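Polyketide synthase type I (Bacillus amyloliquefaciens, PDB 5KKU) probably dehydrates beta-hydroxyacyl intermediates through this N-terminal dehydratase domain of a modular synthase that assembles the polyketide antibiotic difficidin. Local coordinates at residues K171-E176 with G204-L209. Numbering follows the deposited sequence.
Sequences KEELME and GSSFAL
The carboxylate of E173 is received by the amides of G204 and S206, and both of its oxygens are engaged. OE1 accepts the amide of G204, whose N lies 2.8 Å from OE1 in a nearly straight bond (162° at the hydrogen). This N-H approaches from above the carboxylate plane, 44° out of it. OE2 takes the amide of S206 at 3.0 Å, N to OE2, from its syn side and closer to the plane. The hydroxyl of S206 reaches the same oxygen, its OG 2.8 Å from OE2; Q167 is a second hydrogen-bonding partner of this OG, so the proton's placement is unsettled. With CG anti to the backbone N (chi1 178°) and the chain extended beyond it, E173 spans the distance from its strand to the loop. The two amide N-H groups would be expected to favour the anionic form of this buried carboxylate. G204 has a positive phi, a conformation that favours glycine.

Strand 172-178, in the C-terminal hotdog fold, is flanked by strands 162-168 and 236-248, and K171 and E172 form a classic beta bulge opposite L168. The loop follows helix 194-200, which carries D198, the predicted proton donor.

Van der Waals contact with the strand's backbone comes from F207, the second residue of the type II beta turn S206-L209. The CZ end of its ring lies against the backbone of K171 and E172: CZ is 3.3 Å from K171 O and 3.9 Å from E173 CB, its aliphatic partner, while the amide N of E172 lies at the ring edge, 3.6 Å from CE1. Q167 and R246 also touch this phenyl group.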
ATOM      1  N   LYS A 171       7.224   6.732  21.101  1.00 33.89           N
ATOM      2  CA  LYS A 171       8.463   6.299  20.486  1.00 32.00           C
ATOM      3  C   LYS A 171       8.012   5.142  19.582  1.00 36.89           C
ATOM      4  O   LYS A 171       8.606   4.885  18.590  1.00 39.22           O
ATOM      5  CB  LYS A 171       9.427   5.831  21.496  1.00 32.29           C
ATOM      6  CG  LYS A 171      10.361   6.886  22.007  1.00 45.88           C
ATOM      7  CD  LYS A 171      11.608   6.288  22.625  1.00 39.22           C
ATOM      8  CE  LYS A 171      11.935   6.903  23.961  1.00 41.29           C
ATOM      9  NZ  LYS A 171      12.836   6.090  24.813  1.00 40.78           N
ATOM     10  N   GLU A 172       6.989   4.418  19.971  1.00 28.60           N
ATOM     11  CA  GLU A 172       6.556   3.298  19.163  1.00 25.96           C
ATOM     12  C   GLU A 172       5.066   3.278  18.924  1.00 27.60           C
ATOM     13  O   GLU A 172       4.329   3.799  19.660  1.00 23.52           O
ATOM     14  CB  GLU A 172       6.942   1.975  19.800  1.00 28.44           C
ATOM     15  CG  GLU A 172       8.430   1.753  19.998  1.00 33.53           C
ATOM     16  CD  GLU A 172       8.740   0.610  20.938  1.00 34.31           C
ATOM     17  OE1 GLU A 172       8.581  -0.542  20.606  1.00 29.95           O
ATOM     18  OE2 GLU A 172       9.149   0.878  22.046  1.00 40.57           O
ATOM     19  N   GLU A 173       4.668   2.653  17.845  1.00 22.07           N
ATOM     20  CA  GLU A 173       3.288   2.528  17.495  1.00 24.22           C
ATOM     21  C   GLU A 173       2.895   1.128  17.035  1.00 25.97           C
ATOM     22  O   GLU A 173       3.654   0.430  16.429  1.00 19.23           O
ATOM     23  CB  GLU A 173       2.967   3.544  16.418  1.00 24.49           C
ATOM     24  CG  GLU A 173       1.573   3.529  15.885  1.00 26.01           C
ATOM     25  CD  GLU A 173       1.374   4.480  14.742  1.00 30.77           C
ATOM     26  OE1 GLU A 173       1.070   4.037  13.647  1.00 30.67           O
ATOM     27  OE2 GLU A 173       1.525   5.662  14.931  1.00 29.15           O
ATOM     28  N   LEU A 174       1.663   0.748  17.356  1.00 25.12           N
ATOM     29  CA  LEU A 174       1.124  -0.554  16.988  1.00 22.45           C
ATOM     30  C   LEU A 174      -0.317  -0.388  16.524  1.00 21.54           C
ATOM     31  O   LEU A 174      -1.154   0.138  17.257  1.00 18.95           O
ATOM     32  CB  LEU A 174       1.193  -1.520  18.171  1.00 16.09           C
ATOM     33  CG  LEU A 174       0.980  -3.001  17.852  1.00 21.37           C
ATOM     34  CD1 LEU A 174       1.668  -3.373  16.548  1.00 21.68           C
ATOM     35  CD2 LEU A 174       1.478  -3.874  18.994  1.00 17.07           C
ATOM     36  N   MET A 175      -0.604  -0.835  15.307  1.00 20.05           N
ATOM     37  CA  MET A 175      -1.949  -0.713  14.754  1.00 25.20           C
ATOM     38  C   MET A 175      -2.659  -2.054  14.584  1.00 21.74           C
ATOM     39  O   MET A 175      -2.289  -2.862  13.731  1.00 26.12           O
ATOM     40  CB  MET A 175      -1.909   0.028  13.416  1.00 23.46           C
ATOM     41  CG  MET A 175      -1.663   1.523  13.541  1.00 29.62           C
ATOM     42  SD  MET A 175      -1.737   2.377  11.955  1.00 33.14           S
ATOM     43  CE  MET A 175      -0.492   1.480  11.030  1.00 21.26           C
ATOM     44  N   GLU A 176      -3.684  -2.277  15.399  1.00 28.85           N
ATOM     45  CA  GLU A 176      -4.456  -3.481  15.337  1.00 29.73           C
ATOM     46  C   GLU A 176      -5.464  -3.305  14.248  1.00 25.16           C
ATOM     47  O   GLU A 176      -6.310  -2.481  14.329  1.00 25.38           O
ATOM     48  CB  GLU A 176      -5.114  -3.765  16.675  1.00 28.91           C
ATOM     49  CG  GLU A 176      -5.734  -5.136  16.744  1.00 26.98           C
ATOM     50  CD  GLU A 176      -6.407  -5.397  18.048  1.00 29.82           C
ATOM     51  OE1 GLU A 176      -7.113  -4.531  18.511  1.00 34.34           O
ATOM     52  OE2 GLU A 176      -6.239  -6.463  18.613  1.00 34.13           O
ATOM     53  N   GLY A 204       2.750   5.401  11.886  1.00 29.99           N
ATOM     54  CA  GLY A 204       3.406   6.564  12.410  1.00 29.66           C
ATOM     55  C   GLY A 204       2.505   7.746  12.526  1.00 37.12           C
ATOM     56  O   GLY A 204       2.939   8.753  12.932  1.00 35.53           O
ATOM     57  N   SER A 205       1.245   7.605  12.157  1.00 35.29           N
ATOM     58  CA  SER A 205       0.315   8.699  12.265  1.00 37.27           C
ATOM     59  C   SER A 205       0.148   9.223  13.689  1.00 39.64           C
ATOM     60  O   SER A 205      -0.067  10.387  13.895  1.00 38.47           O
ATOM     61  CB  SER A 205      -1.028   8.314  11.706  1.00 35.35           C
ATOM     62  OG  SER A 205      -0.960   8.094  10.333  1.00 39.87           O
ATOM     63  N   SER A 206       0.228   8.375  14.675  1.00 39.14           N
ATOM     64  CA  SER A 206       0.113   8.806  16.027  1.00 36.05           C
ATOM     65  C   SER A 206       1.313   9.656  16.401  1.00 36.95           C
ATOM     66  O   SER A 206       1.245  10.503  17.213  1.00 41.46           O
ATOM     67  CB  SER A 206       0.000   7.582  16.914  1.00 33.01           C
ATOM     68  OG  SER A 206       1.255   7.108  17.303  1.00 32.49           O
ATOM     69  N   PHE A 207       2.458   9.395  15.833  1.00 37.94           N
ATOM     70  CA  PHE A 207       3.563  10.267  16.112  1.00 39.59           C
ATOM     71  C   PHE A 207       3.229  11.531  15.381  1.00 49.50           C
ATOM     72  O   PHE A 207       3.044  11.488  14.193  1.00 51.80           O
ATOM     73  CB  PHE A 207       4.839   9.746  15.523  1.00 34.29           C
ATOM     74  CG  PHE A 207       5.235   8.399  16.004  1.00 35.67           C
ATOM     75  CD1 PHE A 207       5.226   8.095  17.335  1.00 31.28           C
ATOM     76  CD2 PHE A 207       5.651   7.466  15.122  1.00 28.98           C
ATOM     77  CE1 PHE A 207       5.623   6.877  17.763  1.00 29.17           C
ATOM     78  CE2 PHE A 207       6.036   6.251  15.543  1.00 31.77           C
ATOM     79  CZ  PHE A 207       6.010   5.949  16.865  1.00 28.10           C
ATOM     80  N   ALA A 208       3.164  12.654  16.073  1.00 45.50           N
ATOM     81  CA  ALA A 208       2.558  13.835  15.524  1.00 47.61           C
ATOM     82  C   ALA A 208       1.157  14.300  15.458  1.00 50.04           C
ATOM     83  O   ALA A 208       0.850  15.140  14.665  1.00 69.27           O
ATOM     84  CB  ALA A 208       3.136  14.183  14.173  1.00 45.04           C
ATOM     85  N   LEU A 209       0.228  13.542  16.019  1.00 50.87           N
ATOM     86  CA  LEU A 209      -1.213  13.619  16.328  1.00 53.19           C
ATOM     87  C   LEU A 209      -1.339  13.780  17.852  1.00 45.93           C
ATOM     88  O   LEU A 209      -0.604  13.171  18.601  1.00 50.81           O
ATOM     89  CB  LEU A 209      -1.723  12.243  15.905  1.00 50.28           C
ATOM     90  CG  LEU A 209      -3.199  11.975  16.166  1.00 46.25           C
ATOM     91  CD1 LEU A 209      -4.093  12.903  15.389  1.00 45.46           C
ATOM     92  CD2 LEU A 209      -3.592  10.532  15.954  1.00 43.94           C
TER